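Local atomic coordinates of putative leucoanthocyanidin reductase 1 (Vitis vinifera, PDB entry 3I6I), a protein that probably catalyses the NADPH-dependent reduction of leucoanthocyanidins to flavan-3-ols such as catechin in grapevine flavonoid biosynthesis. Residues E94-Q99 with Y137-R142; V130-N135 with A257-N262. One frame throughout, in Å; residues are numbered along the deposited sequence.

Interaction 1: E94-Q99 with Y137-R142; sequences ESILDQ and YREKRR. With NDP (NADPH dihydro-nicotinamide-adenine-dinucleotide phosphate), chain B; ACY (acetic acid), chain C.
Ile96 and Leu97 press against one flank of helix 133-149, where Glu139 and Lys140 receive them. The apolar part comes first. Ile96 turns CG2 to the helix, placing it 3.8 Å from Glu139 CB, while its other branch slants across the lysine chain, with CD1 3.9 Å from Lys140 CE. Leu97 crosses the glutamate at about a right angle: CG rests 3.9 Å from Glu139 CD, with CD2 over the CB-CG part and CD1 beside OE2. Extended beyond CG (chi2 -175°), the glutamate lays its methylenes and carboxylate against the leucine.

Polar contact between the segments runs through one water. It donates to Glu139 OE1 (3.0 Å) and to Glu94 O, and accepts from Leu97 N, tying the carboxylate to the loop backbone. With an alanine in place of Glu139, this water would probably lose its hold on the helix and Leu97 the chain on which it leans.

A third set of contacts goes to NADPH, seated here as in Rossmann-fold reductases. Lys140, stretched out in full, brings NZ to both hydroxyls of the nicotinamide ribose, 2.8 Å from O3D and 3.1 Å from O2D. At the other end of the cofactor, the adenine amino group N6A gives a hydrogen bond to Asp98 OD2 at 3.3 Å. Ser118, reached by the side chain of Ile96, also binds NADPH. Tyr137 is hydrogen-bonded through its hydroxyl to a molecule of acetic acid, probably from the crystallisation liquor. The chemistry implies a division of labour: an apolar seam and one water join loop to helix, while neighbouring polar side chains bond to the nicotinamide ribose and to the adenine.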
loop_
_atom_site.group_PDB
_atom_site.type_symbol
_atom_site.label_atom_id
_atom_site.label_comp_id
_atom_site.label_asym_id
_atom_site.label_seq_id
_atom_site.Cartn_x
_atom_site.Cartn_y
_atom_site.Cartn_z
ATOM N N GLU A 94 8.333 -9.624 -0.291
ATOM C CA GLU A 94 9.556 -10.409 -0.247
ATOM C C GLU A 94 10.802 -9.590 0.130
ATOM O O GLU A 94 11.797 -10.164 0.537
ATOM C CB GLU A 94 9.783 -11.158 -1.592
ATOM C CG GLU A 94 10.316 -10.316 -2.795
ATOM C CD GLU A 94 9.390 -9.153 -3.227
ATOM O OE1 GLU A 94 8.156 -9.360 -3.381
ATOM O OE2 GLU A 94 9.901 -8.017 -3.406
ATOM N N SER A 95 10.744 -8.261 0.008
ATOM C CA SER A 95 11.914 -7.394 0.193
ATOM C C SER A 95 11.836 -6.463 1.391
ATOM O O SER A 95 12.600 -5.502 1.474
ATOM C CB SER A 95 12.127 -6.545 -1.082
ATOM O OG SER A 95 12.174 -7.362 -2.237
ATOM N N ILE A 96 10.932 -6.722 2.335
ATOM C CA ILE A 96 10.757 -5.787 3.455
ATOM C C ILE A 96 12.089 -5.566 4.252
ATOM O O ILE A 96 12.436 -4.430 4.579
ATOM C CB ILE A 96 9.628 -6.256 4.403
ATOM C CG1 ILE A 96 8.290 -6.264 3.663
ATOM C CG2 ILE A 96 9.572 -5.348 5.645
ATOM C CD1 ILE A 96 7.953 -4.943 2.958
ATOM N N LEU A 97 12.819 -6.615 4.562
ATOM C CA LEU A 97 14.082 -6.439 5.349
ATOM C C LEU A 97 15.258 -5.827 4.533
ATOM O O LEU A 97 16.259 -5.382 5.106
ATOM C CB LEU A 97 14.474 -7.724 6.008
ATOM C CG LEU A 97 13.530 -8.311 7.024
ATOM C CD1 LEU A 97 14.121 -9.590 7.580
ATOM C CD2 LEU A 97 13.192 -7.310 8.090
ATOM N N ASP A 98 15.099 -5.716 3.212
ATOM C CA ASP A 98 16.042 -4.945 2.381
ATOM C C ASP A 98 16.038 -3.480 2.812
ATOM O O ASP A 98 16.955 -2.708 2.502
ATOM C CB ASP A 98 15.677 -5.008 0.882
ATOM C CG ASP A 98 15.925 -6.386 0.235
ATOM O OD1 ASP A 98 16.609 -7.244 0.832
ATOM O OD2 ASP A 98 15.440 -6.577 -0.914
ATOM N N GLN A 99 14.985 -3.073 3.521
ATOM C CA GLN A 99 14.891 -1.712 4.005
ATOM C C GLN A 99 15.851 -1.412 5.171
ATOM O O GLN A 99 16.085 -0.242 5.480
ATOM C CB GLN A 99 13.458 -1.406 4.428
ATOM C CG GLN A 99 12.506 -1.342 3.261
ATOM C CD GLN A 99 11.081 -1.148 3.686
ATOM O OE1 GLN A 99 10.459 -0.101 3.402
ATOM N NE2 GLN A 99 10.559 -2.127 4.412
ATOM N N TYR A 137 4.214 -9.105 8.777
ATOM C CA TYR A 137 4.001 -8.049 9.742
ATOM C C TYR A 137 5.133 -7.978 10.772
ATOM O O TYR A 137 5.526 -6.850 11.128
ATOM C CB TYR A 137 2.647 -8.180 10.420
ATOM C CG TYR A 137 1.502 -7.682 9.564
ATOM C CD1 TYR A 137 1.670 -7.402 8.203
ATOM C CD2 TYR A 137 0.253 -7.479 10.131
ATOM C CE1 TYR A 137 0.614 -6.967 7.420
ATOM C CE2 TYR A 137 -0.799 -7.049 9.363
ATOM C CZ TYR A 137 -0.626 -6.769 8.028
ATOM O OH TYR A 137 -1.711 -6.358 7.270
ATOM N N ARG A 138 5.689 -9.123 11.188
ATOM C CA ARG A 138 6.920 -9.123 11.987
ATOM C C ARG A 138 8.043 -8.344 11.339
ATOM O O ARG A 138 8.728 -7.581 12.038
ATOM C CB ARG A 138 7.397 -10.511 12.372
ATOM C CG ARG A 138 6.607 -11.194 13.447
ATOM C CD ARG A 138 7.417 -12.404 14.000
ATOM N NE ARG A 138 7.457 -13.437 12.990
ATOM C CZ ARG A 138 6.542 -14.385 12.806
ATOM N NH1 ARG A 138 5.520 -14.532 13.615
ATOM N NH2 ARG A 138 6.688 -15.234 11.798
ATOM N N GLU A 139 8.248 -8.526 10.029
ATOM C CA GLU A 139 9.290 -7.795 9.296
ATOM C C GLU A 139 8.969 -6.291 9.230
ATOM O O GLU A 139 9.861 -5.465 9.439
ATOM C CB GLU A 139 9.449 -8.373 7.914
ATOM C CG GLU A 139 10.025 -9.800 7.980
ATOM C CD GLU A 139 10.317 -10.412 6.634
ATOM O OE1 GLU A 139 9.999 -9.801 5.577
ATOM O OE2 GLU A 139 10.878 -11.529 6.635
ATOM N N LYS A 140 7.705 -5.944 8.943
ATOM C CA LYS A 140 7.304 -4.532 8.917
ATOM C C LYS A 140 7.448 -3.857 10.289
ATOM O O LYS A 140 7.897 -2.695 10.382
ATOM C CB LYS A 140 5.912 -4.379 8.318
ATOM C CG LYS A 140 5.846 -4.717 6.822
ATOM C CD LYS A 140 4.501 -4.368 6.199
ATOM C CE LYS A 140 4.505 -4.671 4.696
ATOM N NZ LYS A 140 3.367 -3.966 4.008
ATOM N N ARG A 141 7.126 -4.573 11.356
ATOM C CA ARG A 141 7.245 -4.067 12.719
ATOM C C ARG A 141 8.704 -3.836 13.085
ATOM O O ARG A 141 9.019 -2.858 13.760
ATOM C CB ARG A 141 6.666 -5.059 13.719
ATOM C CG ARG A 141 5.150 -5.153 13.678
ATOM C CD ARG A 141 4.712 -6.266 14.542
ATOM N NE ARG A 141 3.297 -6.557 14.412
ATOM C CZ ARG A 141 2.722 -7.691 14.784
ATOM N NH1 ARG A 141 3.418 -8.639 15.374
ATOM N NH2 ARG A 141 1.433 -7.856 14.609
ATOM N N ARG A 142 9.560 -4.742 12.627
ATOM C CA ARG A 142 11.011 -4.653 12.867
ATOM C C ARG A 142 11.552 -3.411 12.147
ATOM O O ARG A 142 12.350 -2.649 12.697
ATOM C CB ARG A 142 11.693 -5.953 12.419
ATOM C CG ARG A 142 13.094 -6.164 12.987
ATOM C CD ARG A 142 14.115 -5.748 12.063
ATOM N NE ARG A 142 15.465 -6.176 12.487
ATOM C CZ ARG A 142 16.321 -5.461 13.233
ATOM N NH1 ARG A 142 15.992 -4.262 13.752
ATOM N NH2 ARG A 142 17.526 -5.972 13.476
HETATM P PA NDP B . 5.899 -4.962 -6.165
HETATM O O1A NDP B . 6.529 -6.333 -6.111
HETATM O O2A NDP B . 4.710 -4.708 -7.268
HETATM O O5B NDP B . 6.935 -3.754 -6.402
HETATM C C5B NDP B . 8.116 -3.698 -5.665
HETATM C C4B NDP B . 9.028 -2.653 -6.182
HETATM O O4B NDP B . 10.166 -2.734 -5.239
HETATM C C3B NDP B . 9.591 -2.998 -7.585
HETATM O O3B NDP B . 9.825 -1.802 -8.376
HETATM C C2B NDP B . 10.921 -3.678 -7.266
HETATM O O2B NDP B . 11.832 -3.496 -8.350
HETATM C C1B NDP B . 11.374 -2.821 -6.086
HETATM N N9A NDP B . 12.433 -3.384 -5.249
HETATM C C8A NDP B . 12.359 -4.531 -4.573
HETATM N N7A NDP B . 13.496 -4.707 -3.895
HETATM C C5A NDP B . 14.290 -3.657 -4.127
HETATM C C6A NDP B . 15.572 -3.305 -3.700
HETATM N N6A NDP B . 16.250 -4.093 -2.862
HETATM N N1A NDP B . 16.110 -2.150 -4.139
HETATM C C2A NDP B . 15.422 -1.351 -4.953
HETATM N N3A NDP B . 14.185 -1.646 -5.374
HETATM C C4A NDP B . 13.612 -2.805 -4.980
HETATM O O3 NDP B . 5.268 -4.664 -4.724
HETATM P PN NDP B . 3.752 -4.211 -4.310
HETATM O O1N NDP B . 3.202 -2.979 -4.922
HETATM O O2N NDP B . 2.925 -5.544 -4.433
HETATM O O5D NDP B . 4.001 -4.064 -2.690
HETATM C C5D NDP B . 4.462 -2.819 -2.145
HETATM C C4D NDP B . 3.964 -2.692 -0.733
HETATM O O4D NDP B . 2.530 -2.504 -0.889
HETATM C C3D NDP B . 4.162 -3.906 0.140
HETATM O O3D NDP B . 4.382 -3.468 1.477
HETATM C C2D NDP B . 2.807 -4.584 0.070
HETATM O O2D NDP B . 2.587 -5.237 1.305
HETATM C C1D NDP B . 1.838 -3.409 -0.039
HETATM N N1N NDP B . 0.595 -3.659 -0.855
HETATM C C2N NDP B . -0.677 -3.210 -0.423
HETATM C C3N NDP B . -1.784 -3.735 -0.942
HETATM C C7N NDP B . -3.161 -3.216 -0.486
HETATM O O7N NDP B . -3.251 -2.286 0.324
HETATM N N7N NDP B . -4.216 -3.761 -1.068
HETATM C C4N NDP B . -1.672 -4.845 -2.000
HETATM C C5N NDP B . -0.333 -4.777 -2.726
HETATM C C6N NDP B . 0.702 -4.151 -2.183
HETATM P P2B NDP B . 12.295 -4.847 -9.234
HETATM O O1X NDP B . 11.133 -5.357 -10.007
HETATM O O2X NDP B . 13.537 -4.318 -10.074
HETATM O O3X NDP B . 12.824 -5.902 -8.179
HETATM C C ACY C . -1.345 -5.541 4.065
HETATM O O ACY C . -0.607 -5.322 3.075
HETATM O OXT ACY C . -1.146 -5.062 5.218
HETATM C CH3 ACY C . -2.547 -6.417 3.813
HETATM O O HOH W 1 12.339 -9.453 3.683
#

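Interaction 2: V130-N135 with A257-N262; sequences VEPGLN and AAAGEN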
loop_
_atom_site.group_PDB
_atom_site.type_symbol
_atom_site.label_atom_id
_atom_site.label_comp_id
_atom_site.label_asym_id
_atom_site.label_seq_id
_atom_site.Cartn_x
_atom_site.Cartn_y
_atom_site.Cartn_z
ATOM N N VAL A 130 -3.030 -14.463 10.987
ATOM C CA VAL A 130 -2.350 -15.738 11.105
ATOM C C VAL A 130 -1.096 -15.837 10.239
ATOM O O VAL A 130 -0.866 -15.008 9.374
ATOM C CB VAL A 130 -3.313 -16.944 10.774
ATOM C CG1 VAL A 130 -4.510 -16.891 11.708
ATOM C CG2 VAL A 130 -3.746 -16.940 9.247
ATOM N N GLU A 131 -0.301 -16.877 10.473
ATOM C CA GLU A 131 0.862 -17.109 9.619
ATOM C C GLU A 131 0.363 -17.552 8.238
ATOM O O GLU A 131 -0.665 -18.210 8.141
ATOM C CB GLU A 131 1.773 -18.162 10.201
ATOM C CG GLU A 131 2.425 -17.761 11.524
ATOM C CD GLU A 131 3.607 -16.828 11.349
ATOM O OE1 GLU A 131 3.839 -16.359 10.205
ATOM O OE2 GLU A 131 4.334 -16.566 12.364
ATOM N N PRO A 132 1.108 -17.246 7.168
ATOM C CA PRO A 132 2.374 -16.505 7.131
ATOM C C PRO A 132 2.222 -14.980 6.932
ATOM O O PRO A 132 3.217 -14.289 6.760
ATOM C CB PRO A 132 3.104 -17.162 5.967
ATOM C CG PRO A 132 1.976 -17.511 4.982
ATOM C CD PRO A 132 0.792 -17.866 5.861
ATOM N N GLY A 133 0.999 -14.451 6.968
ATOM C CA GLY A 133 0.786 -13.007 6.979
ATOM C C GLY A 133 1.557 -12.394 8.148
ATOM O O GLY A 133 2.200 -11.343 7.996
ATOM N N LEU A 134 1.513 -13.089 9.295
ATOM C CA LEU A 134 2.139 -12.592 10.520
ATOM C C LEU A 134 3.628 -12.363 10.346
ATOM O O LEU A 134 4.154 -11.390 10.893
ATOM C CB LEU A 134 1.883 -13.513 11.714
ATOM C CG LEU A 134 2.230 -13.022 13.136
ATOM C CD1 LEU A 134 1.612 -11.641 13.499
ATOM C CD2 LEU A 134 1.882 -14.083 14.195
ATOM N N ASN A 135 4.298 -13.256 9.627
ATOM C CA ASN A 135 5.752 -13.078 9.393
ATOM C C ASN A 135 6.061 -11.805 8.664
ATOM O O ASN A 135 6.975 -11.085 9.048
ATOM C CB ASN A 135 6.321 -14.268 8.638
ATOM C CG ASN A 135 7.836 -14.278 8.660
ATOM O OD1 ASN A 135 8.436 -14.411 9.715
ATOM N ND2 ASN A 135 8.442 -14.038 7.526
ATOM N N ALA A 257 -7.131 -22.958 6.182
ATOM C CA ALA A 257 -6.472 -24.086 5.510
ATOM C C ALA A 257 -5.503 -23.549 4.469
ATOM O O ALA A 257 -4.393 -24.040 4.347
ATOM C CB ALA A 257 -7.530 -25.011 4.818
ATOM N N ALA A 258 -5.935 -22.587 3.688
ATOM C CA ALA A 258 -5.129 -22.042 2.585
ATOM C C ALA A 258 -3.876 -21.367 3.160
ATOM O O ALA A 258 -2.736 -21.603 2.702
ATOM C CB ALA A 258 -5.935 -21.039 1.767
ATOM N N ALA A 259 -4.090 -20.576 4.204
ATOM C CA ALA A 259 -2.944 -19.966 4.925
ATOM C C ALA A 259 -1.962 -20.990 5.494
ATOM O O ALA A 259 -0.756 -20.800 5.403
ATOM C CB ALA A 259 -3.429 -19.016 6.019
ATOM N N GLY A 260 -2.480 -22.082 6.034
ATOM C CA GLY A 260 -1.723 -23.121 6.666
ATOM C C GLY A 260 -0.806 -23.895 5.749
ATOM O O GLY A 260 0.100 -24.553 6.220
ATOM N N GLU A 261 -1.023 -23.817 4.432
ATOM C CA GLU A 261 -0.111 -24.493 3.488
ATOM C C GLU A 261 1.246 -23.804 3.328
ATOM O O GLU A 261 2.189 -24.407 2.847
ATOM C CB GLU A 261 -0.767 -24.641 2.119
ATOM C CG GLU A 261 -1.856 -25.733 2.128
ATOM C CD GLU A 261 -1.380 -27.075 2.691
ATOM O OE1 GLU A 261 -0.270 -27.569 2.351
ATOM O OE2 GLU A 261 -2.130 -27.668 3.487
ATOM N N ASN A 262 1.356 -22.565 3.750
ATOM C CA ASN A 262 2.638 -21.854 3.689
ATOM C C ASN A 262 3.232 -21.787 2.280
ATOM O O ASN A 262 4.454 -21.990 2.081
ATOM C CB ASN A 262 3.626 -22.505 4.659
ATOM C CG ASN A 262 3.564 -21.903 6.032
ATOM O OD1 ASN A 262 3.654 -20.673 6.192
ATOM N ND2 ASN A 262 3.430 -22.764 7.050
#
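Pro132 meets the end of helix 252-260 with its ring, and its atoms can be followed in turn. CB lies 3.6 Å from Asn262 OD1, the closest the asparagine side chain comes to the proline. CG, next along the ring, is still beside the same oxygen at 3.8 Å. CD, where the ring closes back on the backbone nitrogen, turns to the helix itself and sits 3.3 Å from Ala259 O; the methyl of Ala259 is farther from it, at 4.4 Å. The proline ring and the asparagine side chain run antiparallel as they pass.

The arrangement is a helix start set against a helix end. Pro132, preceded by a cis peptide bond, holds the N-cap position of helix 133-149, whereas Asn262 is the residue at which the chain leaves helical geometry after helix 252-260, with a positive phi of 57°. Asn262 N still reaches back to Ala259 O, the oxygen that CD touches.

Ala259 adds its single methyl, which packs on Val130 CG2 at 3.9 Å and on the carbonyl oxygen of Glu131 at 3.6 Å. On the valine, CG2, the branch set between backbone N and carbonyl carbon, is the one that meets it. Helix 266-277 covers Val130 and Pro132 through Ala271, Ser267 and Val268.

Overall arrangement
Both contacts use helix 133-149: interaction 2 uses the residues that lead into it, up to its N-cap, interaction 1 its later turns. Their centres lie 16 Å apart, and a salt bridge from Glu131 OE2 to Arg138 NH1, 2.7 Å long, joins them directly. Along the chain the segments alternate, 94-99, 130-135, 137-142, 257-262, so the two connections cross. Interaction 1 joins the helix to the loop that follows strand 86-89 of the parallel Rossmann sheet, beside NADPH; interaction 2 joins its start to helix 252-260, far along the sequence and away from the annotated sites. One helix thus links the cofactor side to later parts of the chain.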